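Local structure of putative NADH Oxidase (Clostridium acetobutylicum, 3E10) at residues A30-W43 / I85-N99. The protein binds flavin mononucleotide in its two-subunit assembly and is probably an FMN-dependent oxidoreductase of the nitroreductase family. Residues are numbered along the deposited sequence; the frame is centred on the assembly and turned at random.
With FMN (flavin mononucleotide), chain C.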
loop_
_atom_site.group_PDB
_atom_site.type_symbol
_atom_site.label_atom_id
_atom_site.label_comp_id
_atom_site.label_asym_id
_atom_site.label_seq_id
_atom_site.Cartn_x
_atom_site.Cartn_y
_atom_site.Cartn_z
ATOM N N ALA B 30 -12.866 -1.234 2.343
ATOM C CA ALA B 30 -11.619 -0.464 2.491
ATOM C C ALA B 30 -10.634 -0.838 1.382
ATOM O O ALA B 30 -10.027 0.047 0.760
ATOM C CB ALA B 30 -10.983 -0.668 3.870
ATOM N N ALA B 31 -10.493 -2.131 1.107
ATOM C CA ALA B 31 -9.616 -2.604 0.039
ATOM C C ALA B 31 -9.952 -1.943 -1.295
ATOM O O ALA B 31 -9.077 -1.469 -2.031
ATOM C CB ALA B 31 -9.743 -4.117 -0.098
HETATM N N MSE B 32 -11.248 -1.884 -1.590
HETATM C CA MSE B 32 -11.708 -1.427 -2.902
HETATM C C MSE B 32 -11.687 0.089 -3.074
HETATM O O MSE B 32 -11.934 0.573 -4.175
HETATM C CB MSE B 32 -13.052 -2.021 -3.283
HETATM C CG MSE B 32 -12.941 -3.523 -3.380
HETATM SE SE MSE B 32 -14.457 -4.396 -4.219
HETATM C CE MSE B 32 -14.951 -5.629 -2.784
ATOM N N GLN B 33 -11.395 0.828 -1.998
ATOM C CA GLN B 33 -11.132 2.259 -2.077
ATOM C C GLN B 33 -9.681 2.607 -2.367
ATOM O O GLN B 33 -9.335 3.784 -2.455
ATOM C CB GLN B 33 -11.561 2.951 -0.778
ATOM C CG GLN B 33 -13.032 2.945 -0.518
ATOM C CD GLN B 33 -13.864 3.559 -1.610
ATOM O OE1 GLN B 33 -14.748 2.896 -2.178
ATOM N NE2 GLN B 33 -13.583 4.820 -1.941
ATOM N N ALA B 34 -8.820 1.616 -2.551
ATOM C CA ALA B 34 -7.419 1.891 -2.837
ATOM C C ALA B 34 -7.219 2.585 -4.172
ATOM O O ALA B 34 -8.013 2.412 -5.117
ATOM C CB ALA B 34 -6.611 0.602 -2.778
ATOM N N PRO B 35 -6.152 3.372 -4.258
ATOM C CA PRO B 35 -5.777 3.893 -5.546
ATOM C C PRO B 35 -5.295 2.737 -6.427
ATOM O O PRO B 35 -4.911 1.674 -5.932
ATOM C CB PRO B 35 -4.640 4.856 -5.228
ATOM C CG PRO B 35 -3.999 4.244 -4.034
ATOM C CD PRO B 35 -5.178 3.729 -3.205
ATOM N N SER B 36 -5.298 2.949 -7.744
ATOM C CA SER B 36 -4.786 1.938 -8.670
ATOM C C SER B 36 -4.348 2.600 -9.950
ATOM O O SER B 36 -4.940 3.591 -10.381
ATOM C CB SER B 36 -5.793 0.817 -8.926
ATOM O OG SER B 36 -6.990 1.236 -9.560
ATOM N N ALA B 37 -3.273 2.092 -10.526
ATOM C CA ALA B 37 -2.734 2.671 -11.769
ATOM C C ALA B 37 -3.815 2.657 -12.829
ATOM O O ALA B 37 -4.482 1.639 -13.061
ATOM C CB ALA B 37 -1.491 1.901 -12.215
ATOM N N GLY B 38 -4.018 3.802 -13.479
ATOM C CA GLY B 38 -5.076 3.855 -14.495
ATOM C C GLY B 38 -6.504 3.680 -13.974
ATOM O O GLY B 38 -7.409 3.441 -14.747
ATOM N N ASN B 39 -6.705 3.755 -12.654
ATOM C CA ASN B 39 -7.945 3.360 -12.030
ATOM C C ASN B 39 -8.397 1.950 -12.477
ATOM O O ASN B 39 -9.597 1.684 -12.612
ATOM C CB ASN B 39 -9.062 4.371 -12.334
ATOM C CG ASN B 39 -10.280 4.207 -11.436
ATOM O OD1 ASN B 39 -10.185 3.797 -10.274
ATOM N ND2 ASN B 39 -11.456 4.526 -11.984
ATOM N N GLN B 40 -7.422 1.073 -12.697
ATOM C CA GLN B 40 -7.733 -0.247 -13.240
ATOM C C GLN B 40 -8.421 -1.189 -12.255
ATOM O O GLN B 40 -9.047 -2.160 -12.683
ATOM C CB GLN B 40 -6.488 -0.913 -13.852
ATOM C CG GLN B 40 -5.388 -1.314 -12.893
ATOM C CD GLN B 40 -4.104 -1.664 -13.595
ATOM O OE1 GLN B 40 -4.102 -1.878 -14.832
ATOM N NE2 GLN B 40 -2.991 -1.689 -12.846
ATOM N N GLN B 41 -8.307 -0.910 -10.956
ATOM C CA GLN B 41 -9.024 -1.697 -9.924
ATOM C C GLN B 41 -9.005 -3.195 -10.207
ATOM O O GLN B 41 -10.052 -3.782 -10.480
ATOM C CB GLN B 41 -10.479 -1.220 -9.789
ATOM C CG GLN B 41 -10.642 0.262 -9.445
ATOM C CD GLN B 41 -12.071 0.757 -9.566
ATOM O OE1 GLN B 41 -12.322 1.837 -10.147
ATOM N NE2 GLN B 41 -12.993 0.047 -8.992
ATOM N N PRO B 42 -7.821 -3.819 -10.148
ATOM C CA PRO B 42 -7.665 -5.169 -10.733
ATOM C C PRO B 42 -7.991 -6.314 -9.754
ATOM O O PRO B 42 -7.843 -7.483 -10.100
ATOM C CB PRO B 42 -6.207 -5.182 -11.123
ATOM C CG PRO B 42 -5.544 -4.384 -10.028
ATOM C CD PRO B 42 -6.531 -3.279 -9.684
ATOM N N TRP B 43 -8.533 -5.966 -8.598
ATOM C CA TRP B 43 -8.602 -6.903 -7.464
ATOM C C TRP B 43 -9.813 -7.830 -7.445
ATOM O O TRP B 43 -10.941 -7.459 -7.836
ATOM C CB TRP B 43 -8.605 -6.132 -6.150
ATOM C CG TRP B 43 -9.323 -4.787 -6.210
ATOM C CD1 TRP B 43 -10.659 -4.556 -6.356
ATOM C CD2 TRP B 43 -8.701 -3.514 -6.128
ATOM N NE1 TRP B 43 -10.900 -3.204 -6.368
ATOM C CE2 TRP B 43 -9.711 -2.544 -6.210
ATOM C CE3 TRP B 43 -7.375 -3.113 -5.981
ATOM C CZ2 TRP B 43 -9.424 -1.162 -6.200
ATOM C CZ3 TRP B 43 -7.079 -1.731 -5.934
ATOM C CH2 TRP B 43 -8.116 -0.789 -6.051
ATOM N N ILE B 85 -2.627 -1.291 -17.051
ATOM C CA ILE B 85 -1.225 -1.006 -16.775
ATOM C C ILE B 85 -0.694 -2.190 -15.959
ATOM O O ILE B 85 -0.598 -2.155 -14.730
ATOM C CB ILE B 85 -1.064 0.343 -16.003
ATOM C CG1 ILE B 85 -1.714 1.467 -16.817
ATOM C CG2 ILE B 85 0.415 0.643 -15.748
ATOM C CD1 ILE B 85 -1.931 2.715 -16.034
ATOM N N SER B 86 -0.350 -3.265 -16.656
ATOM C CA SER B 86 0.040 -4.473 -15.977
ATOM C C SER B 86 1.364 -4.334 -15.244
ATOM O O SER B 86 1.647 -5.089 -14.327
ATOM C CB SER B 86 0.189 -5.613 -16.974
ATOM O OG SER B 86 1.205 -5.383 -17.931
ATOM N N GLU B 87 2.160 -3.349 -15.625
ATOM C CA GLU B 87 3.435 -3.125 -14.983
ATOM C C GLU B 87 3.287 -2.784 -13.499
ATOM O O GLU B 87 4.241 -2.934 -12.735
ATOM C CB GLU B 87 4.152 -1.963 -15.667
ATOM C CG GLU B 87 4.632 -2.244 -17.082
ATOM C CD GLU B 87 3.586 -1.966 -18.181
ATOM O OE1 GLU B 87 2.414 -1.650 -17.883
ATOM O OE2 GLU B 87 3.980 -2.068 -19.376
HETATM N N MSE B 88 2.119 -2.281 -13.117
HETATM C CA MSE B 88 1.989 -1.774 -11.750
HETATM C C MSE B 88 0.967 -2.515 -10.892
HETATM O O MSE B 88 0.650 -2.062 -9.816
HETATM C CB MSE B 88 1.708 -0.273 -11.760
HETATM C CG MSE B 88 2.939 0.549 -12.092
HETATM SE SE MSE B 88 2.505 2.352 -12.567
HETATM C CE MSE B 88 4.215 2.828 -13.278
ATOM N N TRP B 89 0.528 -3.706 -11.319
ATOM C CA TRP B 89 -0.547 -4.354 -10.584
ATOM C C TRP B 89 -0.183 -4.696 -9.149
ATOM O O TRP B 89 -1.061 -4.641 -8.299
ATOM C CB TRP B 89 -1.091 -5.594 -11.307
ATOM C CG TRP B 89 -0.241 -6.810 -11.293
ATOM C CD1 TRP B 89 0.658 -7.170 -12.218
ATOM C CD2 TRP B 89 -0.258 -7.857 -10.316
ATOM N NE1 TRP B 89 1.225 -8.380 -11.877
ATOM C CE2 TRP B 89 0.688 -8.813 -10.701
ATOM C CE3 TRP B 89 -0.989 -8.079 -9.169
ATOM C CZ2 TRP B 89 0.909 -9.982 -9.980
ATOM C CZ3 TRP B 89 -0.748 -9.229 -8.429
ATOM C CH2 TRP B 89 0.176 -10.165 -8.846
ATOM N N GLU B 90 1.071 -5.053 -8.879
ATOM C CA GLU B 90 1.415 -5.405 -7.515
ATOM C C GLU B 90 1.328 -4.209 -6.579
ATOM O O GLU B 90 1.068 -4.371 -5.390
ATOM C CB GLU B 90 2.772 -6.070 -7.448
ATOM C CG GLU B 90 2.792 -7.403 -8.183
ATOM C CD GLU B 90 3.390 -7.330 -9.568
ATOM O OE1 GLU B 90 3.146 -6.315 -10.287
ATOM O OE2 GLU B 90 4.097 -8.314 -9.940
ATOM N N GLN B 91 1.512 -3.011 -7.131
ATOM C CA GLN B 91 1.421 -1.793 -6.331
ATOM C C GLN B 91 -0.015 -1.494 -5.962
ATOM O O GLN B 91 -0.306 -1.166 -4.803
ATOM C CB GLN B 91 2.057 -0.625 -7.102
ATOM C CG GLN B 91 3.555 -0.863 -7.361
ATOM C CD GLN B 91 4.210 0.218 -8.196
ATOM O OE1 GLN B 91 3.832 1.389 -8.106
ATOM N NE2 GLN B 91 5.190 -0.174 -9.033
ATOM N N ASP B 92 -0.912 -1.621 -6.931
ATOM C CA ASP B 92 -2.326 -1.484 -6.673
ATOM C C ASP B 92 -2.756 -2.428 -5.530
ATOM O O ASP B 92 -3.495 -2.041 -4.643
ATOM C CB ASP B 92 -3.146 -1.912 -7.887
ATOM C CG ASP B 92 -2.888 -1.110 -9.147
ATOM O OD1 ASP B 92 -2.212 -0.049 -9.083
ATOM O OD2 ASP B 92 -3.440 -1.559 -10.203
HETATM N N MSE B 93 -2.309 -3.682 -5.620
HETATM C CA MSE B 93 -2.731 -4.719 -4.665
HETATM C C MSE B 93 -2.140 -4.485 -3.294
HETATM O O MSE B 93 -2.818 -4.717 -2.293
HETATM C CB MSE B 93 -2.376 -6.136 -5.154
HETATM C CG MSE B 93 -3.033 -6.567 -6.489
HETATM SE SE MSE B 93 -4.954 -6.444 -6.488
HETATM C CE MSE B 93 -5.282 -7.694 -5.025
ATOM N N ALA B 94 -0.925 -3.953 -3.270
ATOM C CA ALA B 94 -0.292 -3.587 -2.021
ATOM C C ALA B 94 -1.046 -2.436 -1.333
ATOM O O ALA B 94 -1.211 -2.431 -0.112
ATOM C CB ALA B 94 1.207 -3.217 -2.296
ATOM N N ALA B 95 -1.519 -1.479 -2.133
ATOM C CA ALA B 95 -2.290 -0.366 -1.567
ATOM C C ALA B 95 -3.606 -0.881 -0.976
ATOM O O ALA B 95 -4.029 -0.438 0.090
ATOM C CB ALA B 95 -2.530 0.703 -2.660
ATOM N N ALA B 96 -4.269 -1.806 -1.686
ATOM C CA ALA B 96 -5.475 -2.453 -1.174
ATOM C C ALA B 96 -5.208 -3.216 0.129
ATOM O O ALA B 96 -5.980 -3.140 1.088
ATOM C CB ALA B 96 -6.085 -3.371 -2.241
ATOM N N ALA B 97 -4.099 -3.958 0.157
ATOM C CA ALA B 97 -3.732 -4.711 1.363
ATOM C C ALA B 97 -3.535 -3.789 2.557
ATOM O O ALA B 97 -4.026 -4.055 3.653
ATOM C CB ALA B 97 -2.434 -5.521 1.099
ATOM N N GLU B 98 -2.834 -2.679 2.322
ATOM C CA GLU B 98 -2.570 -1.733 3.392
ATOM C C GLU B 98 -3.888 -1.145 3.875
ATOM O O GLU B 98 -4.063 -0.959 5.075
ATOM C CB GLU B 98 -1.576 -0.646 2.946
ATOM C CG GLU B 98 -1.223 0.402 4.040
ATOM C CD GLU B 98 -0.538 -0.171 5.285
ATOM O OE1 GLU B 98 -0.331 -1.396 5.377
ATOM O OE2 GLU B 98 -0.229 0.634 6.213
ATOM N N ASN B 99 -4.811 -0.853 2.953
ATOM C CA ASN B 99 -6.115 -0.378 3.406
ATOM C C ASN B 99 -6.823 -1.399 4.309
ATOM O O ASN B 99 -7.483 -1.042 5.294
ATOM C CB ASN B 99 -7.024 -0.015 2.246
ATOM C CG ASN B 99 -6.752 1.368 1.683
ATOM O OD1 ASN B 99 -5.763 2.042 2.030
ATOM N ND2 ASN B 99 -7.651 1.804 0.792
HETATM N N1 FMN C . -2.060 9.346 -11.303
HETATM C C2 FMN C . -1.443 10.193 -12.191
HETATM O O2 FMN C . -1.946 11.287 -12.460
HETATM N N3 FMN C . -0.223 9.887 -12.741
HETATM C C4 FMN C . 0.391 8.667 -12.534
HETATM O O4 FMN C . 1.512 8.449 -13.027
HETATM C C4A FMN C . -0.220 7.796 -11.612
HETATM N N5 FMN C . 0.365 6.598 -11.300
HETATM C C5A FMN C . -0.211 5.750 -10.383
HETATM C C6 FMN C . 0.402 4.542 -10.058
HETATM C C7 FMN C . -0.133 3.675 -9.132
HETATM C C7M FMN C . 0.591 2.384 -8.810
HETATM C C8 FMN C . -1.321 4.019 -8.490
HETATM C C8M FMN C . -1.766 3.195 -7.314
HETATM C C9 FMN C . -1.947 5.232 -8.804
HETATM C C9A FMN C . -1.408 6.105 -9.745
HETATM N N10 FMN C . -2.049 7.292 -10.107
HETATM C C10 FMN C . -1.437 8.146 -11.003
HETATM C "C1'" FMN C . -3.356 7.687 -9.465
HETATM C "C2'" FMN C . -4.513 6.901 -10.097
HETATM O "O2'" FMN C . -4.825 7.386 -11.396
HETATM C "C3'" FMN C . -5.721 6.959 -9.176
HETATM O "O3'" FMN C . -5.399 6.268 -7.966
HETATM C "C4'" FMN C . -7.013 6.363 -9.807
HETATM O "O4'" FMN C . -7.452 7.102 -10.915
HETATM C "C5'" FMN C . -8.131 6.257 -8.781
HETATM O "O5'" FMN C . -8.535 7.539 -8.326
HETATM P P FMN C . -8.430 7.854 -6.754
HETATM O O1P FMN C . -6.957 7.855 -6.378
HETATM O O2P FMN C . -9.063 9.222 -6.600
HETATM O O3P FMN C . -9.213 6.785 -5.993
HETATM O O HOH W 1 -8.360 4.721 -0.040
#
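The Ala96 methyl sits among Ala31, Ala34 and Trp43: its CB lies 3.6 Å from Ala31 O and 4.3 Å from Ala31 CB, with Ala34 CB and the indole carbon CE3 of Trp43 also in touch. Small residues let the backbones close up here, and Ala34 CB rests on the helix backbone, 3.5 Å from Ala96 N. Trp43 turns one edge to the helix, where the selenium of selenomethionine Met93 and the carbonyl of Asp92 lie near the ring plane; Gln41 CA and Pro42 CD lie over the rim of one ring face, Ala31 O over the rim of the opposite one. The chi2 bend of Met93 (-56°) turns SE to 3.7 Å from Trp43 CB, and a further bend at chi3 (-60°) brings CE to the same carbon.

In this nitroreductase-type alpha/beta fold, helix 89-106 packs against the sheet, and the loop after helix 21-32 runs back along helix 89-106 towards its N-terminal end and forms one wall of the flavin pocket. Pro35, Ser36 and Ala37 line the FMN, Ser36 N making a weak bond to the ribityl O3', while Arg8, Ser10 and Arg157 of the second subunit bind the same flavin.

Asp92 ties this wall to the helix with both carboxylate oxygens. OD1 accepts from Ala37 N at 2.8 Å, met from above the carboxylate plane, and OD2 takes Gln40 NE2 at 2.7 Å on its syn side. The Gln40 amide stands 69° from the carboxylate, and its second NE2 bond goes to Ile85 O, which Met88 N reaches from the opposite face. Gln40 OE1 completes the grip by accepting a nearly straight bond from Ile85 N (2.7 Å). At the other end of the contact, Asn99 ND2 donates to Ala30 O (3.0 Å) and to a water that also bonds Gln33 O.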